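Local coordinates for protein double Glycine Motif Protease domain from AMS/PCAT Transporter (Lachnospiraceae bacterium C6A11, PDB 6MPZ) that probably cleaves leader peptides from peptide precursors after a double-glycine motif, as the C39 cysteine-protease domain of a bacterial AMS/PCAT peptide transporter, at residues Leu45-Val48 with Arg49-Gly53; Glu128-Asp131 with Arg132-Gly136. One frame throughout, in Å; residues are numbered along the deposited sequence.

Contact 1: residues Leu45-Val48 with Arg49-Gly53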
ATOM      1  N   LEU A  45       5.839  14.860  -2.961  1.00 38.56           N
ATOM      2  CA  LEU A  45       5.208  14.237  -1.776  1.00 38.42           C
ATOM      3  C   LEU A  45       4.134  15.124  -1.161  1.00 37.18           C
ATOM      4  O   LEU A  45       3.139  14.619  -0.675  1.00 35.86           O
ATOM      5  CB  LEU A  45       6.242  13.872  -0.697  1.00 45.24           C
ATOM      6  CG  LEU A  45       5.686  13.435   0.691  1.00 50.91           C
ATOM      7  CD1 LEU A  45       4.788  12.190   0.625  1.00 52.83           C
ATOM      8  CD2 LEU A  45       6.824  13.188   1.687  1.00 54.08           C
ATOM      9  N   GLU A  46       4.330  16.446  -1.193  1.00 38.10           N
ATOM     10  CA  GLU A  46       3.340  17.398  -0.660  1.00 35.34           C
ATOM     11  C   GLU A  46       2.033  17.256  -1.410  1.00 28.29           C
ATOM     12  O   GLU A  46       0.986  17.363  -0.817  1.00 29.27           O
ATOM     13  CB  GLU A  46       3.774  18.897  -0.714  1.00 38.86           C
ATOM     14  CG  GLU A  46       5.247  19.267  -0.886  1.00 46.93           C
ATOM     15  CD  GLU A  46       5.709  19.322  -2.345  1.00 45.54           C
ATOM     16  OE1 GLU A  46       5.301  20.186  -3.168  1.00 40.78           O
ATOM     17  OE2 GLU A  46       6.523  18.464  -2.644  1.00 48.67           O
ATOM     18  N   GLN A  47       2.106  17.072  -2.721  1.00 25.62           N
ATOM     19  CA  GLN A  47       0.911  16.905  -3.530  1.00 25.22           C
ATOM     20  C   GLN A  47       0.168  15.602  -3.165  1.00 27.03           C
ATOM     21  O   GLN A  47      -1.062  15.599  -3.056  1.00 24.28           O
ATOM     22  CB  GLN A  47       1.288  16.948  -5.030  1.00 24.77           C
ATOM     23  CG  GLN A  47       0.088  17.055  -5.969  1.00 23.41           C
ATOM     24  CD  GLN A  47      -0.654  18.358  -5.819  1.00 24.46           C
ATOM     25  OE1 GLN A  47      -0.041  19.418  -5.988  1.00 25.73           O
ATOM     26  NE2 GLN A  47      -1.984  18.311  -5.503  1.00 25.84           N
ATOM     27  N   VAL A  48       0.920  14.515  -2.936  1.00 30.88           N
ATOM     28  CA  VAL A  48       0.337  13.217  -2.604  1.00 30.64           C
ATOM     29  C   VAL A  48      -0.470  13.304  -1.283  1.00 32.60           C
ATOM     30  O   VAL A  48      -1.566  12.730  -1.174  1.00 28.28           O
ATOM     31  CB  VAL A  48       1.398  12.088  -2.523  1.00 29.95           C
ATOM     32  CG1 VAL A  48       0.747  10.751  -2.155  1.00 31.91           C
ATOM     33  CG2 VAL A  48       2.213  11.953  -3.816  1.00 29.87           C
ATOM     34  N   ARG A  49       0.079  13.999  -0.292  1.00 39.13           N
ATOM     35  CA  ARG A  49      -0.590  14.146   1.013  1.00 41.11           C
ATOM     36  C   ARG A  49      -1.963  14.762   0.815  1.00 40.84           C
ATOM     37  O   ARG A  49      -2.961  14.278   1.322  1.00 39.33           O
ATOM     38  CB  ARG A  49       0.149  15.100   1.923  1.00 44.03           C
ATOM     39  CG  ARG A  49       1.452  14.647   2.503  1.00 49.63           C
ATOM     40  CD  ARG A  49       1.900  15.669   3.541  1.00 53.81           C
ATOM     41  NE  ARG A  49       3.316  15.543   3.808  1.00 62.39           N
ATOM     42  CZ  ARG A  49       4.264  16.452   3.565  1.00 61.97           C
ATOM     43  NH1 ARG A  49       4.004  17.651   3.043  1.00 60.73           N
ATOM     44  NH2 ARG A  49       5.520  16.141   3.889  1.00 65.47           N
ATOM     45  N   VAL A  50      -1.970  15.851   0.072  1.00 40.59           N
ATOM     46  CA  VAL A  50      -3.179  16.624  -0.171  1.00 43.69           C
ATOM     47  C   VAL A  50      -4.164  15.834  -1.017  1.00 39.39           C
ATOM     48  O   VAL A  50      -5.347  15.880  -0.750  1.00 37.12           O
ATOM     49  CB  VAL A  50      -2.788  18.012  -0.769  1.00 41.15           C
ATOM     50  CG1 VAL A  50      -3.677  18.436  -1.913  1.00 41.27           C
ATOM     51  CG2 VAL A  50      -2.751  19.024   0.359  1.00 41.13           C
ATOM     52  N   ASP A  51      -3.679  15.111  -2.021  1.00 36.21           N
ATOM     53  CA  ASP A  51      -4.562  14.291  -2.862  1.00 37.13           C
ATOM     54  C   ASP A  51      -5.089  13.061  -2.135  1.00 38.04           C
ATOM     55  O   ASP A  51      -6.152  12.602  -2.454  1.00 39.17           O
ATOM     56  CB  ASP A  51      -3.886  13.874  -4.159  1.00 40.45           C
ATOM     57  CG  ASP A  51      -3.511  15.066  -5.029  1.00 39.72           C
ATOM     58  OD1 ASP A  51      -4.030  16.157  -4.807  1.00 43.01           O
ATOM     59  OD2 ASP A  51      -2.703  14.906  -5.942  1.00 42.66           O
ATOM     60  N   CYS A  52      -4.372  12.556  -1.134  1.00 37.35           N
ATOM     61  CA  CYS A  52      -4.880  11.458  -0.314  1.00 35.99           C
ATOM     62  C   CYS A  52      -5.844  11.935   0.754  1.00 37.54           C
ATOM     63  O   CYS A  52      -6.482  11.125   1.427  1.00 34.73           O
ATOM     64  CB  CYS A  52      -3.719  10.696   0.343  1.00 36.56           C
ATOM     65  SG  CYS A  52      -2.852   9.647  -0.853  1.00 34.73           S
ATOM     66  N   GLY A  53      -5.917  13.254   0.962  1.00 37.99           N
ATOM     67  CA  GLY A  53      -6.731  13.830   2.008  1.00 37.26           C
ATOM     68  C   GLY A  53      -6.255  13.557   3.418  1.00 36.30           C
ATOM     69  O   GLY A  53      -7.077  13.294   4.288  1.00 43.40           O
TER
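Gln-47 and Asp-51 meet one turn apart on the helix 45-52. Gln-47 NE2 gives a hydrogen bond to Asp-51 OD1 at 3.1 Å. The bond lies in the amide plane of Gln-47 and reaches OD1 on its syn side, 31° out of the carboxylate plane. The amide and carboxylate planes are 38° apart. The other oxygen, Asp-51 OD2, is hydrogen-bonded to Tyr-71 OH, so the carboxylate is held at both ends.

Leu-45 and Arg-49 cross on another side of the helix. With CG swung away from its backbone N (chi1 170°), Leu-45 sets CG over one face of the Arg-49 guanidinium. Leu-45 CD2 comes to 3.9 Å from Arg-49 NH2. The arginine chain runs extended back along the helix, and its NE forms a salt bridge with Glu-26. Val-48 CG1 touches Cys-52 SG at 4.0 Å, and both side chains face the helix 27-38.

Backbone N-H groups bond back four residues, Arg-49 N to Leu-45 O and Cys-52 N to Val-48 O. Gly-53 then takes positive phi and ends the helix in a Schellman motif. The whole is a short amphipathic helix packed on the helix 27-38 of a C39 peptidase fold.

Contact 2: residues Glu128-Asp131 with Arg132-Gly136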
ATOM      1  N   GLU A 128       4.627 -15.102  11.208  1.00 59.86           N
ATOM      2  CA  GLU A 128       3.649 -15.202  12.305  1.00 61.54           C
ATOM      3  C   GLU A 128       3.204 -13.808  12.692  1.00 55.05           C
ATOM      4  O   GLU A 128       1.984 -13.566  12.795  1.00 57.00           O
ATOM      5  CB  GLU A 128       4.160 -16.016  13.497  1.00 70.22           C
ATOM      6  CG  GLU A 128       5.499 -15.513  14.077  1.00 78.44           C
ATOM      7  CD  GLU A 128       5.423 -14.398  15.105  1.00 85.51           C
ATOM      8  OE1 GLU A 128       4.328 -14.112  15.633  1.00 87.04           O
ATOM      9  OE2 GLU A 128       6.495 -13.792  15.356  1.00 78.78           O
ATOM     10  N   GLU A 129       4.169 -12.884  12.839  1.00 49.00           N
ATOM     11  CA  GLU A 129       3.861 -11.492  13.143  1.00 46.40           C
ATOM     12  C   GLU A 129       3.127 -10.826  11.948  1.00 42.30           C
ATOM     13  O   GLU A 129       2.109 -10.181  12.137  1.00 36.09           O
ATOM     14  CB  GLU A 129       5.125 -10.728  13.496  1.00 44.80           C
ATOM     15  CG  GLU A 129       4.924  -9.247  13.774  1.00 48.03           C
ATOM     16  CD  GLU A 129       6.191  -8.518  14.128  1.00 45.60           C
ATOM     17  OE1 GLU A 129       7.010  -9.119  14.832  1.00 55.47           O
ATOM     18  OE2 GLU A 129       6.336  -7.313  13.812  1.00 51.51           O
ATOM     19  N   PHE A 130       3.600 -11.042  10.728  1.00 45.07           N
ATOM     20  CA  PHE A 130       2.861 -10.566   9.554  1.00 44.32           C
ATOM     21  C   PHE A 130       1.402 -10.939   9.624  1.00 43.22           C
ATOM     22  O   PHE A 130       0.546 -10.068   9.539  1.00 43.86           O
ATOM     23  CB  PHE A 130       3.420 -11.111   8.246  1.00 40.96           C
ATOM     24  CG  PHE A 130       2.679 -10.614   7.031  1.00 39.89           C
ATOM     25  CD1 PHE A 130       2.999  -9.363   6.456  1.00 39.64           C
ATOM     26  CD2 PHE A 130       1.639 -11.344   6.494  1.00 37.34           C
ATOM     27  CE1 PHE A 130       2.316  -8.897   5.339  1.00 36.80           C
ATOM     28  CE2 PHE A 130       0.954 -10.872   5.386  1.00 37.36           C
ATOM     29  CZ  PHE A 130       1.308  -9.645   4.803  1.00 36.52           C
ATOM     30  N   ASP A 131       1.135 -12.230   9.824  1.00 46.66           N
ATOM     31  CA  ASP A 131      -0.231 -12.762   9.862  1.00 45.76           C
ATOM     32  C   ASP A 131      -1.109 -12.080  10.909  1.00 45.83           C
ATOM     33  O   ASP A 131      -2.297 -11.873  10.647  1.00 41.03           O
ATOM     34  CB  ASP A 131      -0.247 -14.290  10.066  1.00 50.40           C
ATOM     35  CG  ASP A 131       0.275 -15.082   8.832  1.00 52.60           C
ATOM     36  OD1 ASP A 131       0.544 -14.499   7.749  1.00 51.05           O
ATOM     37  OD2 ASP A 131       0.413 -16.317   8.929  1.00 52.35           O
ATOM     38  N   ARG A 132      -0.562 -11.700  12.077  1.00 46.38           N
ATOM     39  CA  ARG A 132      -1.391 -10.957  13.050  1.00 45.50           C
ATOM     40  C   ARG A 132      -1.531  -9.455  12.775  1.00 44.78           C
ATOM     41  O   ARG A 132      -2.556  -8.879  13.118  1.00 46.41           O
ATOM     42  CB  ARG A 132      -0.979 -11.222  14.490  1.00 50.34           C
ATOM     43  CG  ARG A 132       0.373 -10.766  14.958  1.00 58.39           C
ATOM     44  CD  ARG A 132       0.511 -10.804  16.489  1.00 63.93           C
ATOM     45  NE  ARG A 132       1.276 -11.982  16.944  1.00 68.07           N
ATOM     46  CZ  ARG A 132       2.605 -12.101  16.949  1.00 68.10           C
ATOM     47  NH1 ARG A 132       3.389 -11.071  16.666  1.00 67.20           N
ATOM     48  NH2 ARG A 132       3.127 -13.242  17.399  1.00 65.05           N
ATOM     49  N   SER A 133      -0.521  -8.845  12.158  1.00 40.67           N
ATOM     50  CA  SER A 133      -0.473  -7.401  11.899  1.00 39.13           C
ATOM     51  C   SER A 133      -1.258  -6.968  10.630  1.00 41.15           C
ATOM     52  O   SER A 133      -1.937  -5.920  10.623  1.00 40.69           O
ATOM     53  CB  SER A 133       0.973  -6.916  11.769  1.00 37.39           C
ATOM     54  OG  SER A 133       1.618  -6.998  13.007  1.00 40.24           O
ATOM     55  N   PHE A 134      -1.203  -7.777   9.580  1.00 35.97           N
ATOM     56  CA  PHE A 134      -2.044  -7.513   8.404  1.00 35.54           C
ATOM     57  C   PHE A 134      -3.546  -7.689   8.770  1.00 35.60           C
ATOM     58  O   PHE A 134      -3.957  -8.744   9.213  1.00 37.47           O
ATOM     59  CB  PHE A 134      -1.634  -8.448   7.307  1.00 31.21           C
ATOM     60  CG  PHE A 134      -2.510  -8.424   6.091  1.00 31.38           C
ATOM     61  CD1 PHE A 134      -2.708  -7.256   5.399  1.00 33.47           C
ATOM     62  CD2 PHE A 134      -3.113  -9.585   5.637  1.00 29.92           C
ATOM     63  CE1 PHE A 134      -3.506  -7.240   4.260  1.00 34.48           C
ATOM     64  CE2 PHE A 134      -3.907  -9.572   4.487  1.00 31.99           C
ATOM     65  CZ  PHE A 134      -4.112  -8.389   3.806  1.00 32.36           C
ATOM     66  N   THR A 135      -4.344  -6.646   8.574  1.00 32.96           N
ATOM     67  CA  THR A 135      -5.770  -6.667   8.964  1.00 32.75           C
ATOM     68  C   THR A 135      -6.686  -7.269   7.932  1.00 33.00           C
ATOM     69  O   THR A 135      -7.870  -7.467   8.197  1.00 36.02           O
ATOM     70  CB  THR A 135      -6.338  -5.236   9.166  1.00 32.52           C
ATOM     71  OG1 THR A 135      -6.465  -4.574   7.891  1.00 29.21           O
ATOM     72  CG2 THR A 135      -5.486  -4.449  10.077  1.00 31.34           C
ATOM     73  N   GLY A 136      -6.181  -7.451   6.722  1.00 28.50           N
ATOM     74  CA  GLY A 136      -6.954  -8.037   5.665  1.00 25.75           C
ATOM     75  C   GLY A 136      -7.178  -7.151   4.478  1.00 28.10           C
ATOM     76  O   GLY A 136      -7.494  -7.691   3.396  1.00 30.22           O
TER
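Arg-132 folds back along the helix 127-133 towards Glu-128 and Glu-129. Its CG sits between its own backbone N and carbonyl carbon (chi1 66°), and the chain bends at chi3. This lays the guanidinium over the backbone of Glu-129, with Arg-132 NH1 3.6 Å from Glu-129 CB. The Glu-128 side chain runs alongside in the same direction. Its carboxylate approaches the Arg-132 guanidinium as in a salt bridge, but Glu-128 OE1 and Arg-132 NH2 are modelled too close, so the pairing is doubtful. The carboxylate of Glu-129 is also near, but beyond salt-bridge range.

Phe-130 and Phe-134 form the apolar side of the contact. They lie side by side, one turn apart. Phe-134 CB sits over one face of the Phe-130 ring, 4.2 Å from its centroid, in a CH-pi contact. The rings are near parallel, at 18°, but the offset is so large that little of one lies over the other. Gly-136 N lies 3.5 Å above the centre of the Phe-134 ring. Both rings pack on Ile-95 and Leu-85, and Phe-108 meets Phe-130 edge-to-face.

Backbone bonds join the successive turns. Phe-134 N gives a nearly straight hydrogen bond, 2.9 Å long, to Phe-130 O. Ser-133 N bonds to Glu-129 O, also at 2.9 Å. Phe-134 is the first residue to leave the helix, so its bond secures the last turn where the strand 134-135 begins. Asp-131 turns elsewhere, to a salt bridge with Lys-86.

The chemistry is split by side: apparent charge pairing on the solvent-facing surface, where it is probably weakened by water, and aromatic contact in the buried interior.

Contact 1 comes first along the chain, on the helix 45-52 that follows the helix 27-38. Contact 2 comes later, where the helix 127-133 passes into the strand 134-135. Contact 1 takes in the whole helix 45-52 and its end, contact 2 the last turns of its helix and the strand start; neither closes a long loop. They are in series and neither nest nor cross. Between them run the helix 61-70, the helix 82-88 and most of the antiparallel sheet. Contact 1 belongs to the helical side of the fold. Contact 2 links the edge strand 123-126 to the inner strand 137-142. Their centres are 27 Å apart, on opposite sides of the chain's centre.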